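Local coordinates for protein putative NAD(P)H-flavin oxidoreductase (PDB 6WT2) that probably reduces nitro compounds such as chloramphenicol at the expense of NAD(P)H, using bound flavin mononucleotide as cofactor, at residues A[34-37]-A[38-41]; A[156-159]-A[160-164]; A[176-179]-A[180-184]. All coordinates share one frame; numbering follows the deposited sequence.

Interaction 1 of 3, residues A[34-37]-A[38-41]; sequences EDFQ and FILE
Phe36 and Leu40, one turn apart on helix 33-44 of the nitroreductase fold, form the main side-chain contact of this helical stretch, an i to i+4 apolar pair. Leu40 packs against the far part of the phenyl ring, its CG 3.6 Å from CE2 of Phe36. Of its two methyls, CD1 lies equally close to Phe36 CD2 and CE2, while CD2 approaches Phe36 CE2 to 3.6 Å and, more distantly, CZ. The two side chains cross obliquely. Phe36 reaches this position because its CG stands anti to the backbone N (chi1 -164°). Leu40 makes the closer contact with the ring and Ile39 adds a looser one: Phe36 CD1 meets Ile39 CD1 at 4.0 Å, the two side chains running at about a right angle.

Phe38 turns to another side of the helix. There Asp35 O approaches the edge of its ring, near the ring plane, 3.6 Å from Phe38 CD2. The underlying backbone is regular: Leu40 N donates to Phe36 O at 2.9 Å, nearly straight at the hydrogen (170°), and Phe38, Ile39 and Glu41 repeat the i to i+4 pattern.

Asp35 OD1 forms a salt bridge with Arg9 of the second subunit, while Glu41 OE2 pairs with Arg44. The helix is thus wedged between several elements: Phe36 stacks on His85 at the start of strand 85-92, Ile39 rests on Met156 and Ala160 of helix 138-162, and Phe38 and Leu40 pack on Val12 and Trp223 of the second subunit.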
ATOM      1  N   GLU A  34      15.637  11.737 -15.412  1.00 27.75           N
ATOM      2  CA  GLU A  34      15.334  10.406 -15.925  1.00 26.00           C
ATOM      3  C   GLU A  34      15.110   9.407 -14.797  1.00 25.26           C
ATOM      4  O   GLU A  34      14.184   8.588 -14.862  1.00 23.71           O
ATOM      5  CB  GLU A  34      16.463   9.924 -16.842  1.00 33.12           C
ATOM      6  CG  GLU A  34      16.616  10.737 -18.142  1.00 47.18           C
ATOM      7  CD  GLU A  34      17.216  12.138 -17.940  1.00 52.91           C
ATOM      8  OE1 GLU A  34      17.755  12.437 -16.842  1.00 39.14           O
ATOM      9  OE2 GLU A  34      17.143  12.948 -18.897  1.00 59.44           O
ATOM     10  N   ASP A  35      15.955   9.436 -13.763  1.00 21.71           N
ATOM     11  CA  ASP A  35      15.766   8.500 -12.659  1.00 21.51           C
ATOM     12  C   ASP A  35      14.452   8.763 -11.935  1.00 23.85           C
ATOM     13  O   ASP A  35      13.743   7.821 -11.552  1.00 24.47           O
ATOM     14  CB  ASP A  35      16.936   8.575 -11.676  1.00 28.90           C
ATOM     15  CG  ASP A  35      18.157   7.822 -12.167  1.00 37.91           C
ATOM     16  OD1 ASP A  35      18.073   7.161 -13.228  1.00 40.39           O
ATOM     17  OD2 ASP A  35      19.206   7.904 -11.495  1.00 36.85           O
ATOM     18  N   PHE A  36      14.099  10.035 -11.752  1.00 24.24           N
ATOM     19  CA  PHE A  36      12.856  10.319 -11.053  1.00 27.15           C
ATOM     20  C   PHE A  36      11.640   9.963 -11.894  1.00 24.43           C
ATOM     21  O   PHE A  36      10.613   9.559 -11.337  1.00 25.43           O
ATOM     22  CB  PHE A  36      12.753  11.783 -10.621  1.00 27.66           C
ATOM     23  CG  PHE A  36      11.682  11.983  -9.598  1.00 25.67           C
ATOM     24  CD1 PHE A  36      11.844  11.477  -8.318  1.00 28.59           C
ATOM     25  CD2 PHE A  36      10.478  12.565  -9.935  1.00 26.98           C
ATOM     26  CE1 PHE A  36      10.839  11.596  -7.374  1.00 29.74           C
ATOM     27  CE2 PHE A  36       9.467  12.687  -8.989  1.00 23.02           C
ATOM     28  CZ  PHE A  36       9.651  12.204  -7.716  1.00 22.78           C
ATOM     29  N   GLN A  37      11.728  10.108 -13.221  1.00 24.40           N
ATOM     30  CA  GLN A  37      10.632   9.658 -14.074  1.00 26.42           C
ATOM     31  C   GLN A  37      10.390   8.167 -13.896  1.00 23.73           C
ATOM     32  O   GLN A  37       9.246   7.701 -13.955  1.00 22.23           O
ATOM     33  CB  GLN A  37      10.924   9.958 -15.543  1.00 26.90           C
ATOM     34  CG  GLN A  37      10.998  11.431 -15.896  1.00 40.40           C
ATOM     35  CD  GLN A  37       9.629  12.084 -16.027  1.00 52.08           C
ATOM     36  OE1 GLN A  37       8.709  11.514 -16.620  1.00 56.73           O
ATOM     37  NE2 GLN A  37       9.491  13.292 -15.474  1.00 42.49           N
ATOM     38  N   PHE A  38      11.470   7.396 -13.742  1.00 22.70           N
ATOM     39  CA  PHE A  38      11.343   5.966 -13.473  1.00 21.05           C
ATOM     40  C   PHE A  38      10.580   5.716 -12.175  1.00 26.15           C
ATOM     41  O   PHE A  38       9.721   4.828 -12.111  1.00 21.99           O
ATOM     42  CB  PHE A  38      12.738   5.331 -13.446  1.00 20.68           C
ATOM     43  CG  PHE A  38      12.867   4.128 -12.533  1.00 20.61           C
ATOM     44  CD1 PHE A  38      12.407   2.880 -12.930  1.00 26.34           C
ATOM     45  CD2 PHE A  38      13.485   4.249 -11.291  1.00 21.62           C
ATOM     46  CE1 PHE A  38      12.541   1.780 -12.094  1.00 27.86           C
ATOM     47  CE2 PHE A  38      13.622   3.151 -10.448  1.00 25.47           C
ATOM     48  CZ  PHE A  38      13.148   1.919 -10.847  1.00 30.90           C
ATOM     49  N   ILE A  39      10.854   6.514 -11.141  1.00 20.61           N
ATOM     50  CA  ILE A  39      10.144   6.364  -9.870  1.00 25.74           C
ATOM     51  C   ILE A  39       8.659   6.679 -10.047  1.00 25.75           C
ATOM     52  O   ILE A  39       7.786   5.927  -9.596  1.00 21.07           O
ATOM     53  CB  ILE A  39      10.792   7.254  -8.794  1.00 19.91           C
ATOM     54  CG1 ILE A  39      12.221   6.783  -8.506  1.00 20.25           C
ATOM     55  CG2 ILE A  39       9.965   7.251  -7.519  1.00 19.73           C
ATOM     56  CD1 ILE A  39      12.987   7.739  -7.582  1.00 21.43           C
ATOM     57  N   LEU A  40       8.345   7.797 -10.707  1.00 21.71           N
ATOM     58  CA  LEU A  40       6.936   8.110 -10.957  1.00 19.30           C
ATOM     59  C   LEU A  40       6.259   6.994 -11.741  1.00 21.94           C
ATOM     60  O   LEU A  40       5.070   6.704 -11.535  1.00 18.98           O
ATOM     61  CB  LEU A  40       6.802   9.437 -11.706  1.00 19.49           C
ATOM     62  CG  LEU A  40       7.265  10.710 -10.988  1.00 23.24           C
ATOM     63  CD1 LEU A  40       7.337  11.877 -11.986  1.00 24.40           C
ATOM     64  CD2 LEU A  40       6.335  11.067  -9.836  1.00 21.95           C
ATOM     65  N   GLU A  41       6.997   6.358 -12.649  1.00 22.75           N
ATOM     66  CA  GLU A  41       6.391   5.315 -13.469  1.00 25.55           C
ATOM     67  C   GLU A  41       5.997   4.114 -12.622  1.00 23.46           C
ATOM     68  O   GLU A  41       4.965   3.479 -12.880  1.00 24.93           O
ATOM     69  CB  GLU A  41       7.339   4.901 -14.591  1.00 28.88           C
ATOM     70  CG  GLU A  41       6.677   4.037 -15.653  1.00 34.26           C
ATOM     71  CD  GLU A  41       5.636   4.801 -16.472  1.00 46.60           C
ATOM     72  OE1 GLU A  41       5.802   6.031 -16.667  1.00 38.21           O
ATOM     73  OE2 GLU A  41       4.650   4.165 -16.919  1.00 45.46           O
TER

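Interaction 2 of 3, residues A[156-159]-A[160-164]; sequences MMTG and AAMAG
Thr158 and Met162 (a selenomethionine, like Met156 and Met157) lie side by side and point the same way from the last turns of helix 138-162. Their side chains barely meet: Thr158 CG2 is 4.2 Å from Met162 SE. Met162 CG comes closer to the backbone, 3.3 Å from Thr158 O, since it leaves CB beside its own backbone N (chi1 -71°). Thr158 turns its methyl, rather than its hydroxyl, toward the selenium. OG1 lies instead within hydrogen-bonding reach of Gly154 O and of Asn155 OD1 of the second subunit, so the buried hydroxyl has partners.

The other side chains are short, so methyl groups meet carbonyls. Ala160 CB touches Met156 O at 3.2 Å, and Ala161 CB lies 3.4 Å from Met157 O. Met156 and Met157 themselves point away from the residues that follow, toward other elements.

Backbone bonds hold the turn. Met162 N donates to Thr158 O at 2.8 Å, lying almost in line with that C=O. The bond of Ala163 N to Gly159 O is longer, 3.2 Å, as the helix runs out. Gly164 then ends it in a Schellman motif: its phi is positive (98°), and its N bonds to Ala161 O at 3.0 Å. With this backbone, a CB would press on the carbonyl O of Ala163, which accounts for the glycine.

The helix end is enclosed on several sides. Ala161 packs on the FMN-binding Arg19, Met157 on Ser167 and Pro169 of strand 166-170, Thr158 on Phe16 and Met162 on Ala15 of helix 9-16, and Ala163 on Phe38 of helix 33-44. Leu7 of the second subunit also packs on Met162.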
HETATM    1  N   MSE A 156       6.895   2.614  -5.432  1.00 22.88           N
HETATM    2  CA  MSE A 156       7.874   3.650  -5.731  1.00 25.73           C
HETATM    3  C   MSE A 156       9.105   3.562  -4.817  1.00 24.04           C
HETATM    4  O   MSE A 156      10.245   3.643  -5.289  1.00 21.78           O
HETATM    5  CB  MSE A 156       7.213   5.022  -5.635  1.00 23.48           C
HETATM    6  CG  MSE A 156       6.237   5.248  -6.774  1.00 24.13           C
HETATM    7 SE   MSE A 156       5.060   6.746  -6.447  0.50 31.54          SE
HETATM    8  CE  MSE A 156       6.432   8.111  -6.367  1.00 26.58           C
HETATM    9  N   MSE A 157       8.889   3.366  -3.523  1.00 19.22           N
HETATM   10  CA  MSE A 157      10.026   3.289  -2.588  1.00 22.11           C
HETATM   11  C   MSE A 157      10.882   2.041  -2.766  1.00 22.57           C
HETATM   12  O   MSE A 157      12.112   2.092  -2.701  1.00 22.89           O
HETATM   13  CB  MSE A 157       9.533   3.352  -1.151  1.00 24.69           C
HETATM   14  CG  MSE A 157       8.921   4.689  -0.807  1.00 27.64           C
HETATM   15 SE   MSE A 157       8.508   4.756   1.062  0.51 30.44          SE
HETATM   16  CE  MSE A 157       7.381   3.141   1.133  1.00 24.06           C
ATOM     17  N   THR A 158      10.227   0.908  -3.000  1.00 21.63           N
ATOM     18  CA  THR A 158      10.975  -0.320  -3.244  1.00 27.87           C
ATOM     19  C   THR A 158      11.769  -0.228  -4.538  1.00 20.90           C
ATOM     20  O   THR A 158      12.981  -0.500  -4.563  1.00 21.27           O
ATOM     21  CB  THR A 158      10.019  -1.509  -3.270  1.00 27.65           C
ATOM     22  OG1 THR A 158       9.487  -1.690  -1.950  1.00 28.59           O
ATOM     23  CG2 THR A 158      10.760  -2.782  -3.708  1.00 28.11           C
ATOM     24  N   GLY A 159      11.103   0.180  -5.619  1.00 20.79           N
ATOM     25  CA  GLY A 159      11.789   0.298  -6.891  1.00 25.00           C
ATOM     26  C   GLY A 159      12.939   1.284  -6.832  1.00 23.05           C
ATOM     27  O   GLY A 159      14.027   1.012  -7.339  1.00 22.25           O
ATOM     28  N   ALA A 160      12.704   2.453  -6.229  1.00 20.57           N
ATOM     29  CA  ALA A 160      13.792   3.408  -6.003  1.00 24.88           C
ATOM     30  C   ALA A 160      14.974   2.756  -5.299  1.00 23.82           C
ATOM     31  O   ALA A 160      16.126   2.871  -5.740  1.00 23.93           O
ATOM     32  CB  ALA A 160      13.293   4.585  -5.168  1.00 27.93           C
ATOM     33  N   ALA A 161      14.702   2.095  -4.174  1.00 21.43           N
ATOM     34  CA  ALA A 161      15.763   1.465  -3.397  1.00 25.59           C
ATOM     35  C   ALA A 161      16.501   0.406  -4.205  1.00 23.66           C
ATOM     36  O   ALA A 161      17.725   0.291  -4.110  1.00 22.19           O
ATOM     37  CB  ALA A 161      15.179   0.852  -2.130  1.00 21.59           C
HETATM   38  N   MSE A 162      15.781  -0.365  -5.015  1.00 21.88           N
HETATM   39  CA  MSE A 162      16.428  -1.404  -5.802  1.00 24.35           C
HETATM   40  C   MSE A 162      17.437  -0.820  -6.775  1.00 24.58           C
HETATM   41  O   MSE A 162      18.463  -1.445  -7.064  1.00 26.48           O
HETATM   42  CB  MSE A 162      15.389  -2.243  -6.545  1.00 23.60           C
HETATM   43  CG  MSE A 162      14.586  -3.126  -5.612  1.00 29.36           C
HETATM   44 SE   MSE A 162      13.361  -4.299  -6.565  0.59 35.07          SE
HETATM   45  CE  MSE A 162      14.638  -5.662  -7.092  1.00 43.16           C
ATOM     46  N   ALA A 163      17.158   0.400  -7.240  1.00 25.34           N
ATOM     47  CA  ALA A 163      18.035   1.120  -8.153  1.00 28.32           C
ATOM     48  C   ALA A 163      19.053   2.012  -7.440  1.00 28.62           C
ATOM     49  O   ALA A 163      19.804   2.725  -8.113  1.00 28.43           O
ATOM     50  CB  ALA A 163      17.196   1.967  -9.127  1.00 25.68           C
ATOM     51  N   GLY A 164      19.096   1.996  -6.111  1.00 27.76           N
ATOM     52  CA  GLY A 164      20.108   2.715  -5.357  1.00 25.91           C
ATOM     53  C   GLY A 164      19.702   4.068  -4.810  1.00 27.90           C
ATOM     54  O   GLY A 164      20.581   4.856  -4.442  1.00 30.23           O
TER

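Interaction 3 of 3, residues A[176-179]-A[180-184]; sequences ADME and RVLSG
Asp177 and Arg180 carry the charged part of this local contact on helix 175-185, three residues apart. Asp177 OD1 lies 3.1 Å from Arg180 NH1, a salt bridge, yet the oxygen sits over a face of the guanidinium, with no N-H aimed at it. The carboxylate and guanidinium planes are 36° apart, and the two side chains run alongside each other in the same direction. A bend at chi3 (86°) turns the guanidinium of Arg180 back toward Asp177; because OD1 lies well out of its plane, the pairing is one of charges.

Apolar contact occupies another side of the helix. Met178, a selenomethionine, touches Leu182 one turn on: its CG is 3.8 Å from Leu182 CD1. Its SE lies 3.9 Å from the same methyl, so one branch of the leucine meets both atoms.

The backbone supplies the remaining bonds. Leu182 N to Met178 O is 2.9 Å and Ser183 N to Glu179 O is 2.8 Å, both ordinary i to i+4 bonds. Toward the end the helix widens into a pi-type turn over 180-184, where Gly184 N bonds only weakly to Arg180 O. Ser183 OG is held by Phe189 O, beyond the helix.

The pattern is that of an amphipathic surface helix. Met178, Val181 and Leu182 turn inward onto Ile69, Ala68 and Ile65 of helix 63-69, while the exposed Arg180 and partly exposed Asp177 supply the charged side. In this nitroreductase fold the helix follows the loop bearing the FMN-binding Gly172, with the Met178 side chain about 9 Å from the flavin.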
ATOM      1  N   ALA A 176      -4.743  18.480   7.964  1.00 23.56           N
ATOM      2  CA  ALA A 176      -5.577  19.629   7.610  1.00 27.15           C
ATOM      3  C   ALA A 176      -4.731  20.814   7.151  1.00 25.45           C
ATOM      4  O   ALA A 176      -5.097  21.516   6.198  1.00 24.46           O
ATOM      5  CB  ALA A 176      -6.452  20.019   8.802  1.00 25.09           C
ATOM      6  N   ASP A 177      -3.604  21.062   7.823  1.00 23.92           N
ATOM      7  CA  ASP A 177      -2.707  22.133   7.399  1.00 26.95           C
ATOM      8  C   ASP A 177      -2.132  21.856   6.015  1.00 24.83           C
ATOM      9  O   ASP A 177      -1.962  22.777   5.215  1.00 32.32           O
ATOM     10  CB  ASP A 177      -1.566  22.309   8.406  1.00 25.63           C
ATOM     11  CG  ASP A 177      -2.018  22.908   9.716  1.00 37.44           C
ATOM     12  OD1 ASP A 177      -3.029  23.636   9.727  1.00 40.29           O
ATOM     13  OD2 ASP A 177      -1.346  22.658  10.746  1.00 42.88           O
HETATM   14  N   MSE A 178      -1.801  20.598   5.728  1.00 22.60           N
HETATM   15  CA  MSE A 178      -1.184  20.237   4.460  1.00 22.01           C
HETATM   16  C   MSE A 178      -2.146  20.544   3.322  1.00 25.58           C
HETATM   17  O   MSE A 178      -1.751  21.114   2.299  1.00 23.98           O
HETATM   18  CB  MSE A 178      -0.777  18.753   4.452  1.00 23.26           C
HETATM   19  CG  MSE A 178      -0.019  18.317   3.187  1.00 22.19           C
HETATM   20 SE   MSE A 178       1.771  19.151   3.045  0.54 25.64          SE
HETATM   21  CE  MSE A 178       2.730  17.933   4.239  1.00 25.68           C
ATOM     22  N   GLU A 179      -3.418  20.166   3.497  0.52 26.09           N
ATOM     23  CA  GLU A 179      -4.416  20.480   2.479  0.52 27.38           C
ATOM     24  C   GLU A 179      -4.589  21.983   2.332  0.52 29.83           C
ATOM     25  O   GLU A 179      -4.678  22.498   1.211  0.52 33.35           O
ATOM     26  CB  GLU A 179      -5.761  19.824   2.810  0.52 30.90           C
ATOM     27  CG  GLU A 179      -6.935  20.394   1.990  0.52 33.90           C
ATOM     28  CD  GLU A 179      -8.229  19.597   2.132  0.52 35.97           C
ATOM     29  OE1 GLU A 179      -8.227  18.383   1.835  0.52 34.48           O
ATOM     30  OE2 GLU A 179      -9.252  20.190   2.538  0.52 35.04           O
ATOM     31  N   ARG A 180      -4.634  22.707   3.452  1.00 26.51           N
ATOM     32  CA  ARG A 180      -4.815  24.157   3.388  1.00 28.97           C
ATOM     33  C   ARG A 180      -3.700  24.823   2.583  1.00 36.28           C
ATOM     34  O   ARG A 180      -3.964  25.659   1.713  1.00 43.20           O
ATOM     35  CB  ARG A 180      -4.880  24.739   4.800  1.00 30.80           C
ATOM     36  CG  ARG A 180      -4.694  26.261   4.865  1.00 42.81           C
ATOM     37  CD  ARG A 180      -4.569  26.744   6.304  1.00 55.79           C
ATOM     38  NE  ARG A 180      -3.194  26.668   6.807  1.00 66.43           N
ATOM     39  CZ  ARG A 180      -2.863  26.592   8.095  1.00 64.29           C
ATOM     40  NH1 ARG A 180      -3.807  26.567   9.027  1.00 68.15           N
ATOM     41  NH2 ARG A 180      -1.585  26.531   8.451  1.00 59.43           N
ATOM     42  N   VAL A 181      -2.447  24.450   2.847  1.00 29.26           N
ATOM     43  CA  VAL A 181      -1.316  25.081   2.173  1.00 28.06           C
ATOM     44  C   VAL A 181      -1.231  24.641   0.712  1.00 27.52           C
ATOM     45  O   VAL A 181      -1.100  25.472  -0.198  1.00 27.54           O
ATOM     46  CB  VAL A 181      -0.006  24.776   2.931  1.00 24.75           C
ATOM     47  CG1 VAL A 181       1.197  25.183   2.080  1.00 26.07           C
ATOM     48  CG2 VAL A 181       0.022  25.499   4.276  1.00 26.13           C
ATOM     49  N   LEU A 182      -1.277  23.331   0.459  1.00 24.60           N
ATOM     50  CA  LEU A 182      -1.110  22.859  -0.913  1.00 22.05           C
ATOM     51  C   LEU A 182      -2.277  23.271  -1.799  1.00 26.79           C
ATOM     52  O   LEU A 182      -2.077  23.659  -2.959  1.00 26.35           O
ATOM     53  CB  LEU A 182      -0.956  21.341  -0.938  1.00 23.03           C
ATOM     54  CG  LEU A 182       0.283  20.760  -0.268  1.00 22.72           C
ATOM     55  CD1 LEU A 182       0.333  19.254  -0.526  1.00 23.76           C
ATOM     56  CD2 LEU A 182       1.553  21.430  -0.769  1.00 25.76           C
ATOM     57  N   SER A 183      -3.506  23.175  -1.289  1.00 23.15           N
ATOM     58  CA  SER A 183      -4.662  23.503  -2.115  1.00 26.65           C
ATOM     59  C   SER A 183      -5.099  24.956  -1.978  1.00 33.69           C
ATOM     60  O   SER A 183      -5.462  25.590  -2.976  1.00 35.92           O
ATOM     61  CB  SER A 183      -5.844  22.604  -1.768  1.00 23.32           C
ATOM     62  OG  SER A 183      -6.999  23.137  -2.386  1.00 29.66           O
ATOM     63  N   GLY A 184      -5.109  25.493  -0.765  1.00 34.01           N
ATOM     64  CA  GLY A 184      -5.627  26.832  -0.588  1.00 31.31           C
ATOM     65  C   GLY A 184      -4.599  27.891  -0.922  1.00 36.90           C
ATOM     66  O   GLY A 184      -4.867  28.803  -1.702  1.00 43.17           O
TER

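In the fold
Each of the three interactions is local to one helix, interaction 2 including the C-terminal end of its own, but the settings differ. Interaction 2 is the buried one, made of small residues and selenomethionines close to the flavin site. Interaction 1 is half buried and aromatic, with acidic side chains that pair outside its segments. These two touch each other, their centres about 10 Å apart, so helices 33-44 and 138-162 pack directly against each other, and both also reach the second subunit. Interaction 3 stands apart, its centre about 29 Å from that of interaction 2 and on the other side of the chain's centre. It meets no other chain of the assembly, and it alone has a salt bridge between its own two segments.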